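Long-range contact in alkylpurine DNA glycosylase AlkC (Pseudomonas fluorescens, PDB 5VHV), which probably excises alkylated purine bases from DNA as a base excision repair glycosylase that does not flip the damaged nucleotide out of the helix: residues Ile293-Ser298 with Gly339-His344. Residues are numbered along the deposited sequence; the frame is centred on the assembly and turned at random.
Sequences IDYVKS and GRHVVH. With nucleotides of chain C.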
loop_
_atom_site.group_PDB
_atom_site.type_symbol
_atom_site.label_atom_id
_atom_site.label_comp_id
_atom_site.label_asym_id
_atom_site.label_seq_id
_atom_site.Cartn_x
_atom_site.Cartn_y
_atom_site.Cartn_z
ATOM N N ILE A 293 4.922 -20.623 -6.590
ATOM C CA ILE A 293 4.472 -21.849 -5.940
ATOM C C ILE A 293 2.995 -22.059 -6.232
ATOM O O ILE A 293 2.169 -21.159 -6.026
ATOM C CB ILE A 293 4.713 -21.818 -4.422
ATOM C CG1 ILE A 293 6.200 -21.591 -4.133
ATOM C CG2 ILE A 293 4.206 -23.138 -3.797
ATOM C CD1 ILE A 293 6.542 -21.532 -2.628
ATOM N N ASP A 294 2.658 -23.270 -6.675
ATOM C CA ASP A 294 1.274 -23.724 -6.772
ATOM C C ASP A 294 0.879 -24.311 -5.426
ATOM O O ASP A 294 1.091 -25.492 -5.174
ATOM C CB ASP A 294 1.133 -24.791 -7.852
ATOM C CG ASP A 294 1.348 -24.255 -9.253
ATOM O OD1 ASP A 294 1.105 -23.059 -9.485
ATOM O OD2 ASP A 294 1.750 -25.048 -10.131
ATOM N N TYR A 295 0.333 -23.490 -4.532
ATOM C CA TYR A 295 -0.034 -24.000 -3.217
ATOM C C TYR A 295 -1.253 -24.926 -3.265
ATOM O O TYR A 295 -2.233 -24.659 -3.969
ATOM C CB TYR A 295 -0.339 -22.840 -2.297
ATOM C CG TYR A 295 0.873 -22.088 -1.810
ATOM C CD1 TYR A 295 1.597 -22.544 -0.707
ATOM C CD2 TYR A 295 1.266 -20.910 -2.420
ATOM C CE1 TYR A 295 2.688 -21.832 -0.227
ATOM C CE2 TYR A 295 2.369 -20.185 -1.950
ATOM C CZ TYR A 295 3.061 -20.657 -0.863
ATOM O OH TYR A 295 4.110 -19.922 -0.404
ATOM N N VAL A 296 -1.214 -25.996 -2.461
ATOM C CA VAL A 296 -2.422 -26.769 -2.182
ATOM C C VAL A 296 -3.296 -25.983 -1.217
ATOM O O VAL A 296 -2.818 -25.507 -0.175
ATOM C CB VAL A 296 -2.069 -28.143 -1.588
ATOM C CG1 VAL A 296 -3.341 -28.975 -1.315
ATOM C CG2 VAL A 296 -1.090 -28.902 -2.498
ATOM N N LYS A 297 -4.587 -25.873 -1.529
ATOM C CA LYS A 297 -5.528 -25.166 -0.672
ATOM C C LYS A 297 -6.535 -26.154 -0.092
ATOM O O LYS A 297 -6.507 -27.361 -0.374
ATOM C CB LYS A 297 -6.229 -24.036 -1.440
ATOM C CG LYS A 297 -5.297 -23.048 -2.146
ATOM C CD LYS A 297 -4.244 -22.405 -1.208
ATOM C CE LYS A 297 -4.863 -21.716 0.003
ATOM N NZ LYS A 297 -3.848 -20.826 0.695
ATOM N N SER A 298 -7.447 -25.623 0.724
ATOM C CA SER A 298 -8.441 -26.466 1.377
ATOM C C SER A 298 -9.208 -27.288 0.350
ATOM O O SER A 298 -9.517 -28.464 0.569
ATOM C CB SER A 298 -9.414 -25.603 2.186
ATOM O OG SER A 298 -10.344 -26.428 2.871
ATOM N N GLY A 339 0.382 -32.033 0.672
ATOM C CA GLY A 339 0.434 -32.587 -0.660
ATOM C C GLY A 339 1.577 -32.006 -1.469
ATOM O O GLY A 339 2.468 -31.319 -0.956
ATOM N N ARG A 340 1.507 -32.281 -2.765
ATOM C CA ARG A 340 2.543 -31.897 -3.713
ATOM C C ARG A 340 2.444 -30.413 -4.023
ATOM O O ARG A 340 1.405 -29.936 -4.495
ATOM C CB ARG A 340 2.405 -32.736 -4.989
ATOM C CG ARG A 340 3.308 -32.306 -6.161
ATOM C CD ARG A 340 2.984 -33.132 -7.430
ATOM N NE ARG A 340 3.196 -34.540 -7.169
ATOM C CZ ARG A 340 2.419 -35.526 -7.591
ATOM N NH1 ARG A 340 1.334 -35.291 -8.337
ATOM N NH2 ARG A 340 2.733 -36.766 -7.250
ATOM N N HIS A 341 3.537 -29.695 -3.778
ATOM C CA HIS A 341 3.656 -28.276 -4.075
ATOM C C HIS A 341 4.660 -28.117 -5.208
ATOM O O HIS A 341 5.825 -28.507 -5.070
ATOM C CB HIS A 341 4.112 -27.498 -2.844
ATOM C CG HIS A 341 3.032 -27.282 -1.828
ATOM N ND1 HIS A 341 2.447 -28.321 -1.134
ATOM C CD2 HIS A 341 2.432 -26.146 -1.386
ATOM C CE1 HIS A 341 1.525 -27.837 -0.318
ATOM N NE2 HIS A 341 1.494 -26.521 -0.449
ATOM N N VAL A 342 4.215 -27.549 -6.320
ATOM C CA VAL A 342 5.070 -27.365 -7.490
ATOM C C VAL A 342 5.637 -25.948 -7.478
ATOM O O VAL A 342 4.917 -24.982 -7.209
ATOM C CB VAL A 342 4.296 -27.652 -8.787
ATOM C CG1 VAL A 342 5.218 -27.471 -10.005
ATOM C CG2 VAL A 342 3.717 -29.074 -8.760
ATOM N N VAL A 343 6.930 -25.834 -7.789
ATOM C CA VAL A 343 7.683 -24.573 -7.789
ATOM C C VAL A 343 8.167 -24.338 -9.211
ATOM O O VAL A 343 8.830 -25.216 -9.787
ATOM C CB VAL A 343 8.871 -24.620 -6.816
ATOM C CG1 VAL A 343 9.613 -23.286 -6.788
ATOM C CG2 VAL A 343 8.391 -24.981 -5.430
ATOM N N HIS A 344 7.809 -23.187 -9.791
ATOM C CA HIS A 344 8.197 -22.840 -11.158
ATOM C C HIS A 344 9.222 -21.709 -11.158
ATOM O O HIS A 344 9.080 -20.741 -10.408
ATOM C CB HIS A 344 6.999 -22.388 -11.995
ATOM C CG HIS A 344 5.836 -23.333 -11.966
ATOM N ND1 HIS A 344 5.712 -24.388 -12.841
ATOM C CD2 HIS A 344 4.734 -23.362 -11.182
ATOM C CE1 HIS A 344 4.592 -25.039 -12.586
ATOM N NE2 HIS A 344 3.983 -24.438 -11.579
ATOM P P DT C 3 -7.997 -21.730 2.267
ATOM O OP1 DT C 3 -7.849 -22.843 1.297
ATOM O OP2 DT C 3 -7.209 -21.634 3.500
ATOM O "O5'" DT C 3 -7.820 -20.316 1.558
ATOM C "C5'" DT C 3 -8.412 -20.122 0.315
ATOM C "C4'" DT C 3 -8.254 -18.693 -0.150
ATOM O "O4'" DT C 3 -8.982 -17.806 0.718
ATOM C "C3'" DT C 3 -6.824 -18.157 -0.137
ATOM O "O3'" DT C 3 -6.265 -18.271 -1.426
ATOM C "C2'" DT C 3 -6.971 -16.692 0.330
ATOM C "C1'" DT C 3 -8.480 -16.519 0.490
ATOM N N1 DT C 3 -8.932 -15.656 1.618
ATOM C C2 DT C 3 -9.545 -14.453 1.334
ATOM O O2 DT C 3 -9.664 -14.018 0.203
ATOM N N3 DT C 3 -9.982 -13.759 2.428
ATOM C C4 DT C 3 -9.894 -14.142 3.747
ATOM O O4 DT C 3 -10.321 -13.442 4.658
ATOM C C5 DT C 3 -9.262 -15.429 3.976
ATOM C C7 DT C 3 -9.099 -15.951 5.363
ATOM C C6 DT C 3 -8.824 -16.117 2.912
ATOM P P DC C 4 -4.704 -17.989 -1.681
ATOM O OP1 DC C 4 -4.472 -18.608 -3.007
ATOM O OP2 DC C 4 -3.869 -18.326 -0.504
ATOM O "O5'" DC C 4 -4.658 -16.413 -1.888
ATOM C "C5'" DC C 4 -5.321 -15.847 -3.016
ATOM C "C4'" DC C 4 -5.320 -14.340 -2.924
ATOM O "O4'" DC C 4 -6.146 -13.915 -1.818
ATOM C "C3'" DC C 4 -3.934 -13.745 -2.680
ATOM O "O3'" DC C 4 -3.530 -13.022 -3.830
ATOM C "C2'" DC C 4 -4.104 -12.850 -1.444
ATOM C "C1'" DC C 4 -5.607 -12.723 -1.309
ATOM N N1 DC C 4 -6.095 -12.535 0.089
ATOM C C2 DC C 4 -6.896 -11.430 0.380
ATOM O O2 DC C 4 -7.180 -10.636 -0.528
ATOM N N3 DC C 4 -7.362 -11.264 1.638
ATOM C C4 DC C 4 -7.036 -12.138 2.591
ATOM N N4 DC C 4 -7.508 -11.906 3.824
ATOM C C5 DC C 4 -6.215 -13.281 2.321
ATOM C C6 DC C 4 -5.759 -13.434 1.069
HETATM O O HOH W 1 1.099 -27.801 -6.317
HETATM O O HOH W 2 -0.559 -25.204 1.075
#
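With chi1 of -68° and -51°, Asp294 and His344 both set CG beside their own backbone N, and the carboxylate and imidazole meet across antiparallel strands 285-294 and 339-347, neighbours in the C-terminal beta-sheet domain, immunoglobulin-like in AlkC. His344 NE2 donates to Asp294 OD2 at 2.7 Å; the bond lies in the imidazole plane but reaches the oxygen from above the carboxylate plane. Beside it Asp294 N donates to Val342 O at 2.9 Å, almost straight. Beyond this bond the two chains draw apart, and a water bridges them, donating to Asp294 O and Arg340 O and accepting from Val342 N. The His341 ring reaches across to Tyr295 and Val296. Its ND1 donates in the ring plane to Gly339 O (3.0 Å), while a second water joins NE2 to Val296 O. Val296 lays CG2 over one face of this imidazole, a CH-pi contact 4.0 Å from the ring centroid, and Tyr295 CD1 comes to its edge, 3.8 Å from His341 CD2; Phe357 stacks on His341. Past Val296 the chain reaches the DNA of chain C: Ser298 N donates to OP1 of DT3 at 2.9 Å, and Lys297 brings NZ to OP2 of DC4 at 2.8 Å. Polar links at both nitrogens probably restrain the His341 ring, while the adjoining loop offers a backbone N-H and an ammonium to successive phosphates, grips that need no particular base.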